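Local coordinates for glutathione S-transferase (Vibrio parahaemolyticus, PDB 7MIQ), which probably catalyses the conjugation of glutathione to electrophilic compounds, as a glutathione S-transferase of the Gtt2 class, at residues 139-142 / 143-147; 146-149 / 150-154. All coordinates share one frame; numbering follows the deposited sequence.

Contact 1: 139-142 / 143-147; sequences LEFL and PTLDT. Unlike the reference sequence in segment 143-147: T147 (reference Gln).
The phenyl ring of F141 lies along the helix over the next turn, where the CB of L145 sits above one of its faces, 4.2 Å from CE2. CG of F141 is anti to the backbone N (chi1 174°), which sets CG beside the carbonyl carbon and carries the ring toward L145. T144 meets the same ring obliquely, its CB 4.0 Å from CD1, and the two side chains cross at about a right angle. In the backbone, the N-H of L145 bonds to O of F141 at 3.1 Å, and that of D146 to O of L142 at 2.9 Å. P143 has no N-H to offer O of L139; its CD instead lies 3.1 Å from that oxygen, kinking the helix. The peptide link to P143 holds its CD close to CB of L142, 3.5 Å away. One turn on, O of P143 accepts hydrogen bonds from both N and OG1 of T147, which come from opposite faces of the carbonyl plane. L142 and L145 pack on F170 and I171 of helix 162-177, while F141 faces V100 and Q104 of helix 88-114. This is a proline-kinked amphipathic helix within the all-helical C-terminal domain of the glutathione S-transferase fold.

Contact 2: 146-149 / 150-154; sequences DTRL and SESEY. Unlike the reference sequence in segment 146-149: T147 (reference Gln).
R148 sets out with CG anti to the backbone N and bends at chi2 (57°), which turns its guanidinium along the chain toward E151 and S152. E151 holds CG between its own N and carbonyl carbon (chi1 71°), then extends, bringing OE2 within 3.0 Å of NH1 of R148 in a salt bridge. OE2 lies at the edge of the guanidinium, in its plane, while NH1 approaches OE2 on the anti side of the carboxylate and out of that group's plane; the two planes are 75° apart. Over the guanidinium face stands CB of S152, 3.7 Å above its centre. NE of R148 bonds to the carbonyl of I155, so the arginine links the last helical turn to the chain that follows it.

Helix 127-151 of the C-terminal domain is only weakly bonded here, and several of its bonds span three residues. O of T147 accepts a hydrogen bond from OG of S150, at 2.6 Å, and another from its N, which lies well above the carbonyl plane. O of R148 accepts one from N of E151 at 3.0 Å and a weak one from N of S152. Past the turn, OG of S152 donates to O of Y154 at 2.6 Å. CD2 of L149 packs 3.8 Å from C of Y154, and its side chain also touches W192 of helix 187-196. From that helix, R191 bonds through NH2 to O of L149 and through NH1 to O of E153.

Overall arrangement
Both contacts belong to helix 127-151 of the C-terminal domain and follow one another along the chain, with centres about 10 Å apart. Contact 1 spans the proline kink within the helix; contact 2 covers its final turn and the loop beyond. D146 and T147 are common to both, and the second contact begins where the first ends. OD1 of D146 bonds to N of I189, tying the shared turn to the start of helix 187-196. Side chains of both contacts touch that helix, and contact 1 also touches helices 88-114 and 162-177. The other subunit of the dimer touches neither, so both are packing within one chain, partly open at the surface of the helical domain.

Contact 1: 139-142 / 143-147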
ATOM      1  N   LEU A 139       1.853  15.580  11.035  1.00 24.41           N
ATOM      2  CA  LEU A 139       1.034  16.475  11.847  1.00 26.22           C
ATOM      3  C   LEU A 139      -0.290  16.802  11.171  1.00 24.47           C
ATOM      4  O   LEU A 139      -1.306  16.976  11.854  1.00 28.97           O
ATOM      5  CB  LEU A 139       1.807  17.762  12.151  1.00 28.54           C
ATOM      6  CG  LEU A 139       3.088  17.616  12.978  1.00 23.22           C
ATOM      7  CD1 LEU A 139       3.868  18.923  13.002  1.00 28.92           C
ATOM      8  CD2 LEU A 139       2.759  17.171  14.390  1.00 26.17           C
ATOM      9  N   GLU A 140      -0.306  16.885   9.839  1.00 21.85           N
ATOM     10  CA  GLU A 140      -1.548  17.197   9.139  1.00 24.58           C
ATOM     11  C   GLU A 140      -2.502  16.009   9.112  1.00 25.33           C
ATOM     12  O   GLU A 140      -3.721  16.199   9.039  1.00 27.33           O
ATOM     13  CB  GLU A 140      -1.243  17.665   7.716  1.00 32.91           C
ATOM     14  CG  GLU A 140      -0.564  19.025   7.651  1.00 45.62           C
ATOM     15  CD  GLU A 140      -0.091  19.375   6.255  1.00 60.99           C
ATOM     16  OE1 GLU A 140      -0.182  18.508   5.359  1.00 54.22           O
ATOM     17  OE2 GLU A 140       0.374  20.517   6.051  1.00 70.24           O
ATOM     18  N   PHE A 141      -1.979  14.783   9.172  1.00 25.87           N
ATOM     19  CA  PHE A 141      -2.858  13.620   9.149  1.00 20.57           C
ATOM     20  C   PHE A 141      -3.472  13.331  10.516  1.00 20.38           C
ATOM     21  O   PHE A 141      -4.564  12.758  10.585  1.00 23.58           O
ATOM     22  CB  PHE A 141      -2.099  12.392   8.639  1.00 21.08           C
ATOM     23  CG  PHE A 141      -2.895  11.116   8.710  1.00 20.05           C
ATOM     24  CD1 PHE A 141      -4.086  10.987   8.011  1.00 21.69           C
ATOM     25  CD2 PHE A 141      -2.451  10.047   9.469  1.00 23.08           C
ATOM     26  CE1 PHE A 141      -4.824   9.817   8.074  1.00 18.97           C
ATOM     27  CE2 PHE A 141      -3.183   8.870   9.534  1.00 21.59           C
ATOM     28  CZ  PHE A 141      -4.372   8.756   8.838  1.00 19.63           C
ATOM     29  N   LEU A 142      -2.803  13.720  11.600  1.00 21.03           N
ATOM     30  CA  LEU A 142      -3.299  13.387  12.935  1.00 23.09           C
ATOM     31  C   LEU A 142      -4.715  13.883  13.219  1.00 21.78           C
ATOM     32  O   LEU A 142      -5.487  13.121  13.827  1.00 20.87           O
ATOM     33  CB  LEU A 142      -2.329  13.912  13.999  1.00 19.78           C
ATOM     34  CG  LEU A 142      -0.961  13.242  14.091  1.00 19.89           C
ATOM     35  CD1 LEU A 142      -0.076  14.006  15.064  1.00 20.96           C
ATOM     36  CD2 LEU A 142      -1.097  11.785  14.510  1.00 17.49           C
ATOM     37  N   PRO A 143      -5.118  15.110  12.853  1.00 26.58           N
ATOM     38  CA  PRO A 143      -6.529  15.484  13.062  1.00 22.99           C
ATOM     39  C   PRO A 143      -7.499  14.574  12.333  1.00 20.58           C
ATOM     40  O   PRO A 143      -8.564  14.247  12.873  1.00 23.18           O
ATOM     41  CB  PRO A 143      -6.594  16.923  12.528  1.00 24.19           C
ATOM     42  CG  PRO A 143      -5.210  17.431  12.633  1.00 25.37           C
ATOM     43  CD  PRO A 143      -4.318  16.255  12.379  1.00 25.29           C
ATOM     44  N   THR A 144      -7.158  14.155  11.110  1.00 23.15           N
ATOM     45  CA  THR A 144      -8.022  13.240  10.370  1.00 24.47           C
ATOM     46  C   THR A 144      -8.189  11.921  11.112  1.00 20.36           C
ATOM     47  O   THR A 144      -9.295  11.368  11.175  1.00 23.61           O
ATOM     48  CB  THR A 144      -7.451  12.998   8.971  1.00 25.58           C
ATOM     49  OG1 THR A 144      -7.315  14.247   8.287  1.00 29.14           O
ATOM     50  CG2 THR A 144      -8.362  12.080   8.171  1.00 25.86           C
ATOM     51  N   LEU A 145      -7.101  11.400  11.682  1.00 18.61           N
ATOM     52  CA  LEU A 145      -7.191  10.160  12.445  1.00 21.45           C
ATOM     53  C   LEU A 145      -7.985  10.357  13.731  1.00 17.80           C
ATOM     54  O   LEU A 145      -8.780   9.492  14.115  1.00 17.70           O
ATOM     55  CB  LEU A 145      -5.790   9.636  12.758  1.00 16.39           C
ATOM     56  CG  LEU A 145      -5.721   8.290  13.477  1.00 17.16           C
ATOM     57  CD1 LEU A 145      -6.450   7.218  12.680  1.00 20.82           C
ATOM     58  CD2 LEU A 145      -4.261   7.895  13.715  1.00 15.12           C
ATOM     59  N   ASP A 146      -7.772  11.480  14.418  1.00 18.55           N
ATOM     60  CA  ASP A 146      -8.508  11.734  15.652  1.00 20.25           C
ATOM     61  C   ASP A 146     -10.005  11.858  15.389  1.00 19.11           C
ATOM     62  O   ASP A 146     -10.823  11.341  16.158  1.00 20.73           O
ATOM     63  CB  ASP A 146      -7.977  12.995  16.329  1.00 21.34           C
ATOM     64  CG  ASP A 146      -8.600  13.226  17.690  1.00 28.45           C
ATOM     65  OD1 ASP A 146      -8.152  12.589  18.669  1.00 23.85           O
ATOM     66  OD2 ASP A 146      -9.546  14.033  17.778  1.00 28.65           O
ATOM     67  N   THR A 147     -10.385  12.544  14.308  1.00 23.13           N
ATOM     68  CA  THR A 147     -11.805  12.674  13.992  1.00 18.72           C
ATOM     69  C   THR A 147     -12.415  11.317  13.668  1.00 19.75           C
ATOM     70  O   THR A 147     -13.538  11.014  14.094  1.00 19.18           O
ATOM     71  CB  THR A 147     -12.004  13.653  12.835  1.00 26.92           C
ATOM     72  OG1 THR A 147     -11.570  14.958  13.238  1.00 29.54           O
ATOM     73  CG2 THR A 147     -13.472  13.722  12.435  1.00 30.95           C
TER

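Contact 2: 146-149 / 150-154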
ATOM      1  N   ASP A 146      -7.772  11.480  14.418  1.00 18.55           N
ATOM      2  CA  ASP A 146      -8.508  11.734  15.652  1.00 20.25           C
ATOM      3  C   ASP A 146     -10.005  11.858  15.389  1.00 19.11           C
ATOM      4  O   ASP A 146     -10.823  11.341  16.158  1.00 20.73           O
ATOM      5  CB  ASP A 146      -7.977  12.995  16.329  1.00 21.34           C
ATOM      6  CG  ASP A 146      -8.600  13.226  17.690  1.00 28.45           C
ATOM      7  OD1 ASP A 146      -8.152  12.589  18.669  1.00 23.85           O
ATOM      8  OD2 ASP A 146      -9.546  14.033  17.778  1.00 28.65           O
ATOM      9  N   THR A 147     -10.385  12.544  14.308  1.00 23.13           N
ATOM     10  CA  THR A 147     -11.805  12.674  13.992  1.00 18.72           C
ATOM     11  C   THR A 147     -12.415  11.317  13.668  1.00 19.75           C
ATOM     12  O   THR A 147     -13.538  11.014  14.094  1.00 19.18           O
ATOM     13  CB  THR A 147     -12.004  13.653  12.835  1.00 26.92           C
ATOM     14  OG1 THR A 147     -11.570  14.958  13.238  1.00 29.54           O
ATOM     15  CG2 THR A 147     -13.472  13.722  12.435  1.00 30.95           C
ATOM     16  N   ARG A 148     -11.679  10.474  12.938  1.00 20.29           N
ATOM     17  CA  ARG A 148     -12.145   9.118  12.672  1.00 23.20           C
ATOM     18  C   ARG A 148     -12.382   8.356  13.970  1.00 23.55           C
ATOM     19  O   ARG A 148     -13.418   7.705  14.142  1.00 21.88           O
ATOM     20  CB  ARG A 148     -11.136   8.384  11.785  1.00 21.44           C
ATOM     21  CG  ARG A 148     -11.446   6.911  11.575  1.00 21.52           C
ATOM     22  CD  ARG A 148     -12.830   6.707  10.974  1.00 17.66           C
ATOM     23  NE  ARG A 148     -13.061   5.310  10.625  1.00 18.23           N
ATOM     24  CZ  ARG A 148     -14.214   4.827  10.182  1.00 21.30           C
ATOM     25  NH1 ARG A 148     -15.277   5.600  10.034  1.00 21.67           N
ATOM     26  NH2 ARG A 148     -14.303   3.534   9.883  1.00 23.35           N
ATOM     27  N   LEU A 149     -11.439   8.435  14.909  1.00 17.17           N
ATOM     28  CA  LEU A 149     -11.578   7.687  16.152  1.00 19.02           C
ATOM     29  C   LEU A 149     -12.577   8.314  17.121  1.00 23.81           C
ATOM     30  O   LEU A 149     -12.860   7.716  18.165  1.00 22.35           O
ATOM     31  CB  LEU A 149     -10.211   7.521  16.820  1.00 17.79           C
ATOM     32  CG  LEU A 149      -9.288   6.594  16.016  1.00 16.38           C
ATOM     33  CD1 LEU A 149      -7.855   6.633  16.529  1.00 18.31           C
ATOM     34  CD2 LEU A 149      -9.829   5.167  16.032  1.00 15.50           C
ATOM     35  N   SER A 150     -13.128   9.487  16.803  1.00 22.30           N
ATOM     36  CA  SER A 150     -14.267   9.986  17.562  1.00 24.17           C
ATOM     37  C   SER A 150     -15.583   9.388  17.086  1.00 29.16           C
ATOM     38  O   SER A 150     -16.584   9.468  17.804  1.00 31.72           O
ATOM     39  CB  SER A 150     -14.340  11.515  17.484  1.00 25.20           C
ATOM     40  OG  SER A 150     -14.781  11.943  16.209  1.00 26.28           O
ATOM     41  N   GLU A 151     -15.603   8.789  15.893  1.00 28.24           N
ATOM     42  CA  GLU A 151     -16.810   8.189  15.345  1.00 32.53           C
ATOM     43  C   GLU A 151     -16.733   6.675  15.202  1.00 29.61           C
ATOM     44  O   GLU A 151     -17.770   6.041  14.978  1.00 26.57           O
ATOM     45  CB  GLU A 151     -17.139   8.800  13.973  1.00 33.88           C
ATOM     46  CG  GLU A 151     -16.177   8.394  12.871  1.00 38.21           C
ATOM     47  CD  GLU A 151     -16.564   8.943  11.513  1.00 57.42           C
ATOM     48  OE1 GLU A 151     -17.454   9.818  11.457  1.00 81.93           O
ATOM     49  OE2 GLU A 151     -15.978   8.495  10.501  1.00 32.29           O
ATOM     50  N   SER A 152     -15.551   6.080  15.326  1.00 22.20           N
ATOM     51  CA  SER A 152     -15.368   4.643  15.187  1.00 19.71           C
ATOM     52  C   SER A 152     -14.484   4.153  16.323  1.00 18.10           C
ATOM     53  O   SER A 152     -13.529   4.832  16.707  1.00 16.86           O
ATOM     54  CB  SER A 152     -14.741   4.302  13.821  1.00 21.40           C
ATOM     55  OG  SER A 152     -14.629   2.902  13.621  1.00 20.60           O
ATOM     56  N   GLU A 153     -14.806   2.978  16.874  1.00 18.86           N
ATOM     57  CA  GLU A 153     -14.000   2.459  17.974  1.00 21.70           C
ATOM     58  C   GLU A 153     -12.600   2.083  17.503  1.00 21.34           C
ATOM     59  O   GLU A 153     -11.620   2.263  18.238  1.00 18.39           O
ATOM     60  CB  GLU A 153     -14.687   1.265  18.633  1.00 19.86           C
ATOM     61  CG  GLU A 153     -13.982   0.833  19.913  1.00 20.83           C
ATOM     62  CD  GLU A 153     -14.726  -0.236  20.683  1.00 37.08           C
ATOM     63  OE1 GLU A 153     -15.811  -0.657  20.230  1.00 52.75           O
ATOM     64  OE2 GLU A 153     -14.216  -0.657  21.744  1.00 35.38           O
ATOM     65  N   TYR A 154     -12.484   1.562  16.288  1.00 19.41           N
ATOM     66  CA  TYR A 154     -11.199   1.243  15.688  1.00 18.55           C
ATOM     67  C   TYR A 154     -11.074   1.996  14.367  1.00 18.82           C
ATOM     68  O   TYR A 154     -12.010   2.659  13.917  1.00 16.40           O
ATOM     69  CB  TYR A 154     -11.048  -0.274  15.519  1.00 15.81           C
ATOM     70  CG  TYR A 154     -11.063  -0.992  16.856  1.00 17.97           C
ATOM     71  CD1 TYR A 154      -9.920  -1.057  17.641  1.00 16.59           C
ATOM     72  CD2 TYR A 154     -12.228  -1.574  17.350  1.00 19.34           C
ATOM     73  CE1 TYR A 154      -9.925  -1.697  18.869  1.00 18.58           C
ATOM     74  CE2 TYR A 154     -12.244  -2.216  18.581  1.00 19.65           C
ATOM     75  CZ  TYR A 154     -11.088  -2.273  19.334  1.00 25.15           C
ATOM     76  OH  TYR A 154     -11.086  -2.908  20.555  1.00 24.91           O
TER